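Beta-galacturonidase (Eisenbergiella tayi, PDB 6NCW) is a family 2 glycoside hydrolase from a gut bacterium that acts as a beta-galacturonidase and probably also cleaves beta-glucuronides. Local coordinates at residues I155-F160 with D249-R254; E485-A490 with R540-Y545. One frame throughout, in Å; residues are numbered along the deposited sequence.

Interaction 1: residues I155-F160 with D249-R254; sequences IHFTPF and DRVGFR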
ATOM      1  N   ILE A 155      15.304 -37.426 -30.105  1.00 26.08           N
ATOM      2  CA  ILE A 155      14.277 -38.299 -30.664  1.00 26.91           C
ATOM      3  C   ILE A 155      12.970 -37.500 -30.771  1.00 28.81           C
ATOM      4  O   ILE A 155      12.600 -36.789 -29.832  1.00 24.94           O
ATOM      5  CB  ILE A 155      14.091 -39.566 -29.802  1.00 29.92           C
ATOM      6  CG1 ILE A 155      12.929 -40.419 -30.312  1.00 30.41           C
ATOM      7  CG2 ILE A 155      13.889 -39.206 -28.336  1.00 25.85           C
ATOM      8  CD1 ILE A 155      12.915 -41.816 -29.718  1.00 36.64           C
ATOM      9  N   HIS A 156      12.297 -37.592 -31.923  1.00 28.21           N
ATOM     10  CA  HIS A 156      11.020 -36.933 -32.179  1.00 30.68           C
ATOM     11  C   HIS A 156       9.969 -37.980 -32.499  1.00 31.10           C
ATOM     12  O   HIS A 156      10.118 -38.738 -33.463  1.00 36.91           O
ATOM     13  CB  HIS A 156      11.111 -35.945 -33.344  1.00 28.81           C
ATOM     14  CG  HIS A 156      11.976 -34.763 -33.065  1.00 28.73           C
ATOM     15  ND1 HIS A 156      12.329 -33.852 -34.040  1.00 31.08           N
ATOM     16  CD2 HIS A 156      12.551 -34.331 -31.919  1.00 28.09           C
ATOM     17  CE1 HIS A 156      13.093 -32.916 -33.508  1.00 28.78           C
ATOM     18  NE2 HIS A 156      13.242 -33.182 -32.222  1.00 27.47           N
ATOM     19  N   PHE A 157       8.897 -37.996 -31.719  1.00 25.85           N
ATOM     20  CA  PHE A 157       7.785 -38.908 -31.921  1.00 27.36           C
ATOM     21  C   PHE A 157       6.578 -38.116 -32.391  1.00 32.25           C
ATOM     22  O   PHE A 157       6.286 -37.046 -31.852  1.00 25.44           O
ATOM     23  CB  PHE A 157       7.439 -39.649 -30.625  1.00 29.51           C
ATOM     24  CG  PHE A 157       6.228 -40.522 -30.742  1.00 32.90           C
ATOM     25  CD1 PHE A 157       6.323 -41.783 -31.329  1.00 31.99           C
ATOM     26  CD2 PHE A 157       4.991 -40.076 -30.290  1.00 29.14           C
ATOM     27  CE1 PHE A 157       5.203 -42.584 -31.456  1.00 31.15           C
ATOM     28  CE2 PHE A 157       3.867 -40.874 -30.403  1.00 29.35           C
ATOM     29  CZ  PHE A 157       3.972 -42.132 -30.986  1.00 34.01           C
ATOM     30  N   THR A 158       5.876 -38.653 -33.384  1.00 27.08           N
ATOM     31  CA  THR A 158       4.694 -38.027 -33.963  1.00 28.09           C
ATOM     32  C   THR A 158       3.521 -38.994 -33.894  1.00 29.57           C
ATOM     33  O   THR A 158       3.587 -40.071 -34.512  1.00 28.34           O
ATOM     34  CB  THR A 158       4.938 -37.627 -35.424  1.00 29.77           C
ATOM     35  OG1 THR A 158       6.214 -36.987 -35.548  1.00 26.63           O
ATOM     36  CG2 THR A 158       3.823 -36.697 -35.923  1.00 28.12           C
ATOM     37  N   PRO A 159       2.443 -38.670 -33.183  1.00 34.25           N
ATOM     38  CA  PRO A 159       1.234 -39.500 -33.245  1.00 32.97           C
ATOM     39  C   PRO A 159       0.367 -39.142 -34.443  1.00 33.73           C
ATOM     40  O   PRO A 159       0.371 -38.006 -34.930  1.00 32.82           O
ATOM     41  CB  PRO A 159       0.516 -39.170 -31.931  1.00 30.37           C
ATOM     42  CG  PRO A 159       0.898 -37.715 -31.690  1.00 30.53           C
ATOM     43  CD  PRO A 159       2.301 -37.540 -32.237  1.00 26.36           C
ATOM     44  N   PHE A 160      -0.376 -40.148 -34.922  1.00 32.04           N
ATOM     45  CA  PHE A 160      -1.332 -40.018 -36.019  1.00 33.28           C
ATOM     46  C   PHE A 160      -2.630 -40.704 -35.619  1.00 33.12           C
ATOM     47  O   PHE A 160      -2.610 -41.848 -35.156  1.00 35.80           O
ATOM     48  CB  PHE A 160      -0.808 -40.645 -37.319  1.00 32.92           C
ATOM     49  CG  PHE A 160       0.448 -40.015 -37.841  1.00 36.67           C
ATOM     50  CD1 PHE A 160       0.402 -38.818 -38.543  1.00 40.97           C
ATOM     51  CD2 PHE A 160       1.674 -40.613 -37.634  1.00 34.83           C
ATOM     52  CE1 PHE A 160       1.550 -38.231 -39.031  1.00 34.77           C
ATOM     53  CE2 PHE A 160       2.830 -40.032 -38.122  1.00 36.42           C
ATOM     54  CZ  PHE A 160       2.763 -38.835 -38.825  1.00 37.71           C
ATOM     55  N   ASP A 249      12.362 -39.646 -23.429  1.00 31.51           N
ATOM     56  CA  ASP A 249      11.510 -38.464 -23.511  1.00 30.17           C
ATOM     57  C   ASP A 249      10.089 -38.843 -23.107  1.00 31.01           C
ATOM     58  O   ASP A 249       9.858 -39.972 -22.667  1.00 32.39           O
ATOM     59  CB  ASP A 249      11.560 -37.863 -24.922  1.00 27.82           C
ATOM     60  CG  ASP A 249      11.518 -36.325 -24.909  1.00 36.46           C
ATOM     61  OD1 ASP A 249      10.650 -35.747 -24.205  1.00 29.20           O
ATOM     62  OD2 ASP A 249      12.355 -35.702 -25.601  1.00 37.89           O
ATOM     63  N   ARG A 250       9.134 -37.922 -23.225  1.00 32.30           N
ATOM     64  CA  ARG A 250       7.735 -38.223 -22.931  1.00 30.00           C
ATOM     65  C   ARG A 250       6.839 -37.768 -24.069  1.00 27.62           C
ATOM     66  O   ARG A 250       7.062 -36.709 -24.660  1.00 30.96           O
ATOM     67  CB  ARG A 250       7.256 -37.560 -21.647  1.00 29.10           C
ATOM     68  CG  ARG A 250       7.489 -38.377 -20.413  1.00 31.94           C
ATOM     69  CD  ARG A 250       6.616 -37.919 -19.274  1.00 29.30           C
ATOM     70  NE  ARG A 250       6.633 -36.462 -19.167  1.00 33.54           N
ATOM     71  CZ  ARG A 250       6.343 -35.789 -18.058  1.00 27.93           C
ATOM     72  NH1 ARG A 250       6.027 -36.433 -16.941  1.00 31.58           N
ATOM     73  NH2 ARG A 250       6.374 -34.470 -18.069  1.00 28.30           N
ATOM     74  N   VAL A 251       5.802 -38.556 -24.346  1.00 26.25           N
ATOM     75  CA  VAL A 251       4.888 -38.280 -25.443  1.00 25.39           C
ATOM     76  C   VAL A 251       3.463 -38.398 -24.931  1.00 24.57           C
ATOM     77  O   VAL A 251       3.198 -38.980 -23.876  1.00 24.37           O
ATOM     78  CB  VAL A 251       5.101 -39.223 -26.659  1.00 23.71           C
ATOM     79  CG1 VAL A 251       6.548 -39.178 -27.137  1.00 25.80           C
ATOM     80  CG2 VAL A 251       4.691 -40.641 -26.315  1.00 25.02           C
ATOM     81  N   GLY A 252       2.558 -37.784 -25.678  1.00 25.10           N
ATOM     82  CA  GLY A 252       1.135 -38.010 -25.509  1.00 25.22           C
ATOM     83  C   GLY A 252       0.508 -38.163 -26.879  1.00 24.65           C
ATOM     84  O   GLY A 252       0.978 -37.589 -27.863  1.00 28.50           O
ATOM     85  N   PHE A 253      -0.530 -38.987 -26.945  1.00 21.54           N
ATOM     86  CA  PHE A 253      -1.215 -39.292 -28.204  1.00 26.63           C
ATOM     87  C   PHE A 253      -2.394 -38.332 -28.344  1.00 24.54           C
ATOM     88  O   PHE A 253      -3.466 -38.555 -27.776  1.00 25.09           O
ATOM     89  CB  PHE A 253      -1.675 -40.754 -28.238  1.00 26.97           C
ATOM     90  CG  PHE A 253      -0.558 -41.751 -28.500  1.00 28.87           C
ATOM     91  CD1 PHE A 253      -0.345 -42.262 -29.776  1.00 29.80           C
ATOM     92  CD2 PHE A 253       0.273 -42.183 -27.467  1.00 29.25           C
ATOM     93  CE1 PHE A 253       0.685 -43.179 -30.021  1.00 31.20           C
ATOM     94  CE2 PHE A 253       1.307 -43.091 -27.707  1.00 26.99           C
ATOM     95  CZ  PHE A 253       1.510 -43.588 -28.985  1.00 31.20           C
ATOM     96  N   ARG A 254      -2.195 -37.241 -29.080  1.00 27.03           N
ATOM     97  CA  ARG A 254      -3.283 -36.329 -29.397  1.00 26.04           C
ATOM     98  C   ARG A 254      -3.075 -35.782 -30.798  1.00 27.01           C
ATOM     99  O   ARG A 254      -1.945 -35.663 -31.272  1.00 27.00           O
ATOM    100  CB  ARG A 254      -3.388 -35.169 -28.385  1.00 29.34           C
ATOM    101  CG  ARG A 254      -2.094 -34.358 -28.197  1.00 29.42           C
ATOM    102  CD  ARG A 254      -2.142 -33.114 -29.018  1.00 28.69           C
ATOM    103  NE  ARG A 254      -0.888 -32.368 -29.043  1.00 27.08           N
ATOM    104  CZ  ARG A 254      -0.012 -32.411 -30.041  1.00 30.08           C
ATOM    105  NH1 ARG A 254      -0.229 -33.193 -31.090  1.00 29.27           N
ATOM    106  NH2 ARG A 254       1.077 -31.661 -29.994  1.00 27.71           N
TER
HETATM  107  O   HOH W   1      14.740 -35.382 -27.914  1.00 33.66           O
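Phe-157 turns the edge of its ring toward the face of Phe-253, an offset edge-to-face pair with centroids 5.3 Å apart and planes at 69°. Phe-157 CE2 lies over that face, offset toward the rim, and the neighbouring CZ makes the closest approach, 3.5 Å to Phe-253 CZ. At its inner end the same ring meets Val-251: CG1 of the valine lies 3.6 Å from Phe-157 CD2 and just as near Phe-157 CB, so one methyl fills the angle between ring and stem. What brings the phenylalanine across is its first torsion, with CG anti to the backbone N (chi1 175°), which sends the ring out from its strand to cross both partners at about a right angle.

Pro-159 extends the contact along the chain. Its CB packs on Phe-253 CD1 at 3.9 Å, while CG sits 3.5 Å from the carbonyl O of Arg-254, an apolar carbon against backbone. At the other end the two segments draw apart: Ile-155 CG2 only reaches Asp-249 CB at 4.3 Å. A water there accepts from Ile-155 N at 3.0 Å and makes a weak bond to Asp-249 OD2. The other carboxylate oxygen, OD1, takes the N-H of Arg-250 with its anti lone pair.

Side chains join these two runs, which point nearly the same way, 17° apart. Each strand has its own sheet: 150-162, an edge strand, is paired with 165-176, and 245-251, an end strand, with 227-238, so the contact closes one side of the family's immunoglobulin-like beta-sandwich. Beyond that sandwich, Asn-366 bonds to the backbone of Ile-155 and Phe-157, Arg-254 NE reaches Pro-368 O, and Arg-250 forms a salt bridge with Glu-325 of helix 317-326.

Interaction 2: residues E485-A490 with R540-Y545; sequences EYQVQA and RPKLAY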
ATOM      1  N   GLU A 485     -10.994  -1.366  -9.658  1.00 18.22           N
ATOM      2  CA  GLU A 485     -12.399  -1.374 -10.067  1.00 19.83           C
ATOM      3  C   GLU A 485     -12.534  -1.221 -11.567  1.00 18.52           C
ATOM      4  O   GLU A 485     -13.305  -1.942 -12.206  1.00 21.57           O
ATOM      5  CB  GLU A 485     -13.172  -0.267  -9.366  1.00 17.35           C
ATOM      6  CG  GLU A 485     -13.284  -0.479  -7.887  1.00 23.22           C
ATOM      7  CD  GLU A 485     -12.230   0.316  -7.113  1.00 27.00           C
ATOM      8  OE1 GLU A 485     -11.244   0.792  -7.730  1.00 23.21           O
ATOM      9  OE2 GLU A 485     -12.403   0.458  -5.884  1.00 26.77           O
ATOM     10  N   TYR A 486     -11.795  -0.287 -12.161  1.00 15.42           N
ATOM     11  CA  TYR A 486     -11.919  -0.160 -13.602  1.00 17.34           C
ATOM     12  C   TYR A 486     -11.485  -1.445 -14.295  1.00 20.27           C
ATOM     13  O   TYR A 486     -12.087  -1.851 -15.293  1.00 17.43           O
ATOM     14  CB  TYR A 486     -11.116   1.018 -14.144  1.00 16.60           C
ATOM     15  CG  TYR A 486     -11.351   1.146 -15.629  1.00 20.45           C
ATOM     16  CD1 TYR A 486     -10.498   0.540 -16.551  1.00 17.71           C
ATOM     17  CD2 TYR A 486     -12.475   1.808 -16.109  1.00 19.79           C
ATOM     18  CE1 TYR A 486     -10.731   0.635 -17.924  1.00 17.44           C
ATOM     19  CE2 TYR A 486     -12.712   1.915 -17.463  1.00 25.34           C
ATOM     20  CZ  TYR A 486     -11.836   1.325 -18.372  1.00 23.64           C
ATOM     21  OH  TYR A 486     -12.097   1.423 -19.725  1.00 22.69           O
ATOM     22  N   GLN A 487     -10.425  -2.092 -13.795  1.00 14.94           N
ATOM     23  CA  GLN A 487      -9.959  -3.306 -14.452  1.00 15.57           C
ATOM     24  C   GLN A 487     -11.029  -4.387 -14.403  1.00 19.49           C
ATOM     25  O   GLN A 487     -11.155  -5.187 -15.337  1.00 18.89           O
ATOM     26  CB  GLN A 487      -8.668  -3.820 -13.815  1.00 14.49           C
ATOM     27  CG  GLN A 487      -8.111  -5.047 -14.540  1.00 14.73           C
ATOM     28  CD  GLN A 487      -6.979  -5.737 -13.785  1.00 17.72           C
ATOM     29  OE1 GLN A 487      -7.081  -5.996 -12.568  1.00 16.71           O
ATOM     30  NE2 GLN A 487      -5.895  -6.042 -14.497  1.00 14.00           N
ATOM     31  N   VAL A 488     -11.791  -4.438 -13.306  1.00 17.33           N
ATOM     32  CA  VAL A 488     -12.908  -5.371 -13.198  1.00 19.06           C
ATOM     33  C   VAL A 488     -13.884  -5.153 -14.349  1.00 20.98           C
ATOM     34  O   VAL A 488     -14.259  -6.098 -15.051  1.00 19.98           O
ATOM     35  CB  VAL A 488     -13.612  -5.207 -11.838  1.00 21.76           C
ATOM     36  CG1 VAL A 488     -15.022  -5.863 -11.874  1.00 18.65           C
ATOM     37  CG2 VAL A 488     -12.764  -5.788 -10.727  1.00 19.33           C
ATOM     38  N   GLN A 489     -14.279  -3.893 -14.575  1.00 19.44           N
ATOM     39  CA  GLN A 489     -15.262  -3.573 -15.607  1.00 21.86           C
ATOM     40  C   GLN A 489     -14.735  -3.903 -16.994  1.00 19.09           C
ATOM     41  O   GLN A 489     -15.461  -4.447 -17.829  1.00 23.79           O
ATOM     42  CB  GLN A 489     -15.643  -2.092 -15.552  1.00 25.07           C
ATOM     43  CG  GLN A 489     -16.091  -1.575 -14.187  1.00 33.52           C
ATOM     44  CD  GLN A 489     -16.222  -0.039 -14.131  1.00 37.72           C
ATOM     45  OE1 GLN A 489     -16.585   0.523 -13.091  1.00 41.81           O
ATOM     46  NE2 GLN A 489     -15.921   0.637 -15.249  1.00 33.01           N
ATOM     47  N   ALA A 490     -13.488  -3.527 -17.277  1.00 19.67           N
ATOM     48  CA  ALA A 490     -12.901  -3.800 -18.584  1.00 18.80           C
ATOM     49  C   ALA A 490     -12.876  -5.301 -18.881  1.00 20.96           C
ATOM     50  O   ALA A 490     -13.330  -5.744 -19.945  1.00 20.10           O
ATOM     51  CB  ALA A 490     -11.493  -3.217 -18.656  1.00 19.87           C
ATOM     52  N   ARG A 540      -0.582 -11.833  -5.844  1.00 12.87           N
ATOM     53  CA  ARG A 540      -1.751 -11.452  -5.054  1.00 19.72           C
ATOM     54  C   ARG A 540      -2.917 -11.149  -5.991  1.00 17.77           C
ATOM     55  O   ARG A 540      -2.753 -10.378  -6.943  1.00 17.28           O
ATOM     56  CB  ARG A 540      -1.452 -10.237  -4.182  1.00 16.60           C
ATOM     57  CG  ARG A 540      -0.347 -10.493  -3.139  1.00 20.46           C
ATOM     58  CD  ARG A 540      -0.112  -9.254  -2.250  1.00 22.28           C
ATOM     59  NE  ARG A 540       0.516  -8.139  -2.979  1.00 19.18           N
ATOM     60  CZ  ARG A 540       1.033  -7.068  -2.392  1.00 20.40           C
ATOM     61  NH1 ARG A 540       0.981  -6.956  -1.063  1.00 17.16           N
ATOM     62  NH2 ARG A 540       1.573  -6.101  -3.129  1.00 23.11           N
ATOM     63  N   PRO A 541      -4.083 -11.742  -5.775  1.00 17.39           N
ATOM     64  CA  PRO A 541      -5.190 -11.553  -6.736  1.00 18.25           C
ATOM     65  C   PRO A 541      -5.755 -10.140  -6.673  1.00 17.85           C
ATOM     66  O   PRO A 541      -6.084  -9.636  -5.599  1.00 22.24           O
ATOM     67  CB  PRO A 541      -6.228 -12.604  -6.310  1.00 16.88           C
ATOM     68  CG  PRO A 541      -5.810 -13.068  -4.938  1.00 22.85           C
ATOM     69  CD  PRO A 541      -4.333 -12.814  -4.798  1.00 17.98           C
ATOM     70  N   LYS A 542      -5.823  -9.482  -7.832  1.00 19.25           N
ATOM     71  CA  LYS A 542      -6.501  -8.200  -7.952  1.00 16.72           C
ATOM     72  C   LYS A 542      -8.014  -8.435  -7.965  1.00 18.95           C
ATOM     73  O   LYS A 542      -8.476  -9.576  -8.016  1.00 16.22           O
ATOM     74  CB  LYS A 542      -6.054  -7.476  -9.222  1.00 18.95           C
ATOM     75  CG  LYS A 542      -4.578  -7.107  -9.251  1.00 15.13           C
ATOM     76  CD  LYS A 542      -4.202  -6.393 -10.536  1.00 14.32           C
ATOM     77  CE  LYS A 542      -2.677  -6.418 -10.726  1.00 14.14           C
ATOM     78  NZ  LYS A 542      -2.279  -5.884 -12.031  1.00 15.43           N
ATOM     79  N   LEU A 543      -8.802  -7.352  -7.899  1.00 16.59           N
ATOM     80  CA  LEU A 543     -10.254  -7.533  -7.876  1.00 17.21           C
ATOM     81  C   LEU A 543     -10.737  -8.277  -9.122  1.00 20.12           C
ATOM     82  O   LEU A 543     -11.579  -9.176  -9.024  1.00 18.09           O
ATOM     83  CB  LEU A 543     -10.977  -6.186  -7.740  1.00 17.75           C
ATOM     84  CG  LEU A 543     -10.776  -5.339  -6.473  1.00 17.91           C
ATOM     85  CD1 LEU A 543     -11.533  -4.021  -6.580  1.00 18.04           C
ATOM     86  CD2 LEU A 543     -11.259  -6.103  -5.243  1.00 18.06           C
ATOM     87  N   ALA A 544     -10.183  -7.943 -10.295  1.00 19.53           N
ATOM     88  CA  ALA A 544     -10.558  -8.598 -11.545  1.00 20.05           C
ATOM     89  C   ALA A 544     -10.344 -10.110 -11.526  1.00 20.55           C
ATOM     90  O   ALA A 544     -10.835 -10.795 -12.420  1.00 17.93           O
ATOM     91  CB  ALA A 544      -9.772  -8.001 -12.714  1.00 17.61           C
ATOM     92  N   TYR A 545      -9.633 -10.649 -10.540  1.00 19.13           N
ATOM     93  CA  TYR A 545      -9.417 -12.088 -10.494  1.00 20.43           C
ATOM     94  C   TYR A 545     -10.745 -12.833 -10.421  1.00 22.14           C
ATOM     95  O   TYR A 545     -10.931 -13.860 -11.090  1.00 18.67           O
ATOM     96  CB  TYR A 545      -8.512 -12.407  -9.306  1.00 17.45           C
ATOM     97  CG  TYR A 545      -8.094 -13.845  -9.073  1.00 21.21           C
ATOM     98  CD1 TYR A 545      -8.988 -14.786  -8.561  1.00 21.91           C
ATOM     99  CD2 TYR A 545      -6.766 -14.231  -9.250  1.00 16.93           C
ATOM    100  CE1 TYR A 545      -8.591 -16.072  -8.293  1.00 20.66           C
ATOM    101  CE2 TYR A 545      -6.357 -15.509  -8.980  1.00 18.47           C
ATOM    102  CZ  TYR A 545      -7.265 -16.427  -8.511  1.00 23.95           C
ATOM    103  OH  TYR A 545      -6.834 -17.696  -8.248  1.00 19.90           O
TER
HETATM  104  O   HOH W   2      -8.809  -5.507 -10.598  1.00 16.31           O
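Val-488 projects its CG2 methyl into the turn that leads into helix 544-553, joining that turn to helix 484-500 in the TIM-barrel domain. The methyl is 3.5 Å from Leu-543 CB and 3.4 Å from Ala-544 N, so it covers both side chain and backbone; the CA atoms of Val-488 and Ala-544 stand only 4.3 Å apart. Leu-543 slants across the valine, and its CD1 continues toward Glu-485, 4.2 Å from CG. The glutamate bends at chi2 (98°) and its OE1 bonds to the backbone N of Thr-476, while Arg-475 of a neighbouring subunit packs on Leu-543, placing this side of the contact beside a subunit interface.

Gln-487, one residue before the valine, reaches over the methyl of Ala-544. Its CG is anti to the backbone N (chi1 -177°) and the chain stays extended beyond, which carries the amide past the alanine to Lys-542. The lysine chain, also extended, crosses the glutamine at about a right angle, and its CD lies 3.5 Å from Gln-487 OE1. The nitrogen ends are held by residues outside the two segments: Gln-487 NE2 donates to Ala-468 O, and Lys-542 NZ makes a salt bridge with Asp-514 besides bonding to the carbonyls of Gly-533 and Ala-470. The Gln-487 side chain is about 5 Å from that of Lys-532, a galacturonate-binding residue, so this packing borders the substrate site.

With NE2 tied to one carbonyl, the amide has its oxygen turned to Ala-544, where the chain runs into helix 544-553. A bound water bridges the two, donating to Gln-487 OE1 at 2.7 Å and accepting from Ala-544 N at 2.8 Å.

Overall arrangement
The two contacts share no secondary-structure element; their centres are 40 Å apart and their nearest atoms about 24 Å. Interaction 1 is buried, joining strands from the two sheets of the beta-sandwich with aromatic and aliphatic side chains, and it lies away from the annotated sugar-binding residues. Interaction 2, in the TIM-barrel domain, is partly buried and sets a helix beside the turn that leads into another; it has aliphatic groups on one side and polar chains on the other, close to the substrate site, with a neighbouring subunit packing on Leu-543. Water bridges the segments in both: weakly, at one end, in interaction 1, and by two short bonds in interaction 2.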